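Metallo-beta-lactamase (Serratia marcescens, PDB 6K4X) is a subclass B3 zinc-dependent beta-lactamase that hydrolyses the beta-lactam ring of antibiotics and is inhibited by 4-amino-2-sulfanylbenzoic acid. Local coordinates at residues G16-V21 / S27-S32. Numbering follows the deposited sequence.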
# COMPACT_ATOMS: atom_id res chain seq x y z
N GLY A 16 -1.06 -11.64 14.42
CA GLY A 16 0.25 -11.54 15.01
C GLY A 16 0.65 -10.10 15.23
O GLY A 16 0.00 -9.37 15.96
N ASN A 17 1.78 -9.70 14.65
CA ASN A 17 2.32 -8.35 14.78
C ASN A 17 1.93 -7.42 13.62
O ASN A 17 2.60 -6.39 13.44
CB ASN A 17 3.84 -8.39 14.94
CG ASN A 17 4.55 -9.02 13.75
OD1 ASN A 17 4.01 -9.90 13.07
ND2 ASN A 17 5.78 -8.61 13.50
N THR A 18 0.90 -7.79 12.84
CA THR A 18 0.38 -6.94 11.79
C THR A 18 -0.87 -6.22 12.29
O THR A 18 -1.86 -6.88 12.60
CB THR A 18 -0.00 -7.77 10.55
OG1 THR A 18 1.17 -8.35 9.98
CG2 THR A 18 -0.70 -6.95 9.50
N HIS A 19 -0.79 -4.90 12.32
CA HIS A 19 -1.88 -4.06 12.87
C HIS A 19 -2.35 -3.07 11.81
O HIS A 19 -1.51 -2.44 11.14
CB HIS A 19 -1.40 -3.28 14.11
CG HIS A 19 -0.58 -4.09 15.04
ND1 HIS A 19 -1.13 -5.01 15.91
CD2 HIS A 19 0.76 -4.18 15.18
CE1 HIS A 19 -0.14 -5.59 16.58
NE2 HIS A 19 1.03 -5.11 16.13
N TYR A 20 -3.66 -2.93 11.64
CA TYR A 20 -4.21 -1.89 10.82
C TYR A 20 -4.25 -0.59 11.63
O TYR A 20 -4.84 -0.56 12.70
CB TYR A 20 -5.61 -2.26 10.35
CG TYR A 20 -6.21 -1.30 9.35
CD1 TYR A 20 -6.80 -0.11 9.76
CD2 TYR A 20 -6.16 -1.58 7.99
CE1 TYR A 20 -7.34 0.75 8.83
CE2 TYR A 20 -6.71 -0.72 7.06
CZ TYR A 20 -7.30 0.46 7.48
OH TYR A 20 -7.86 1.29 6.54
N VAL A 21 -3.60 0.45 11.09
CA VAL A 21 -3.52 1.74 11.74
C VAL A 21 -3.94 2.87 10.79
O VAL A 21 -3.69 4.04 11.08
CB VAL A 21 -2.12 2.00 12.32
CG1 VAL A 21 -1.82 1.06 13.47
CG2 VAL A 21 -1.03 1.98 11.27
N SER A 27 -5.73 2.21 3.71
CA SER A 27 -4.98 1.34 4.56
C SER A 27 -3.64 1.95 4.95
O SER A 27 -2.95 2.56 4.15
CB SER A 27 -4.73 0.03 3.89
OG SER A 27 -5.95 -0.64 3.63
N ALA A 28 -3.24 1.66 6.19
CA ALA A 28 -1.88 1.79 6.64
C ALA A 28 -1.68 0.67 7.65
O ALA A 28 -2.61 0.31 8.38
CB ALA A 28 -1.58 3.15 7.24
N VAL A 29 -0.49 0.08 7.65
CA VAL A 29 -0.22 -1.06 8.50
C VAL A 29 1.04 -0.80 9.31
O VAL A 29 2.06 -0.37 8.77
CB VAL A 29 -0.10 -2.35 7.67
CG1 VAL A 29 0.64 -3.45 8.42
CG2 VAL A 29 -1.48 -2.83 7.25
N LEU A 30 0.98 -1.15 10.60
CA LEU A 30 2.16 -1.21 11.41
C LEU A 30 2.56 -2.66 11.63
O LEU A 30 1.76 -3.46 12.12
CB LEU A 30 1.90 -0.53 12.75
CG LEU A 30 3.15 -0.31 13.60
CD1 LEU A 30 3.96 0.86 13.09
CD2 LEU A 30 2.80 -0.13 15.05
N LEU A 31 3.80 -2.97 11.26
CA LEU A 31 4.39 -4.25 11.53
C LEU A 31 5.34 -4.05 12.71
O LEU A 31 6.33 -3.34 12.57
CB LEU A 31 5.15 -4.72 10.30
CG LEU A 31 5.73 -6.12 10.39
CD1 LEU A 31 4.65 -7.19 10.54
CD2 LEU A 31 6.59 -6.43 9.18
N SER A 32 4.99 -4.62 13.87
CA SER A 32 5.64 -4.24 15.12
C SER A 32 6.69 -5.27 15.54
O SER A 32 6.61 -6.46 15.23
CB SER A 32 4.65 -4.03 16.22
OG SER A 32 3.88 -5.20 16.42
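Strands 18-20 and 29-31 form an antiparallel beta hairpin near the N-terminal edge of one of the two sheets of the metallo-beta-lactamase alphabeta/betaalpha sandwich, and His19 faces Leu30 at its middle as the hydrogen-bonded pair. Their backbones exchange two bonds, His19 N to Leu30 O and Leu30 N to His19 O, each 2.9 Å. Farther along, Val21 N donates to Ala28 O, coming in from above the carbonyl plane, and Ser32 N closes the ladder on Asn17 O at 3.0 Å.

Side chains add two bonds at the Asn17 end. Asn17 CG lies between the backbone N and the carbonyl carbon (chi1 61°), which carries ND2 across to Ser32 O; the 2.9 Å bond is nearly straight (168°) and lies in the amide plane, while OD1 bonds Ser161. Ser32 thus meets Asn17 through both its backbone N and O. Ser32 OG lies at the edge of the His19 ring, near its plane, and shares a 2.9 Å hydrogen bond with NE2. With ND1 bonded to Thr13, both ring nitrogens are engaged, which should fix the ring's rotation.

Toward the other end, Tyr20 reaches along the partner strand to Ser27, whose OG lies at the ring edge, 3.5 Å from CE2, while Ala28 O stands over one ring face. The phenol OH itself bonds Thr23 O in the hairpin loop. Val21 CG1 rests against Leu30 CB at 4.1 Å, on the same side as His19.

Ser27, bonded to Ala213 O, brings the hairpin within about 6 Å, side chain to side chain, of the zinc ligand His215. Strand 12-15 flanks strand 18-20 and strand 37-40 flanks 29-31. Leu31 and Val29 pack on Trp159 of strand 155-163 in the second sheet, whereas His19, Leu30 and Ser32 meet Phe60, beyond helix 47-57.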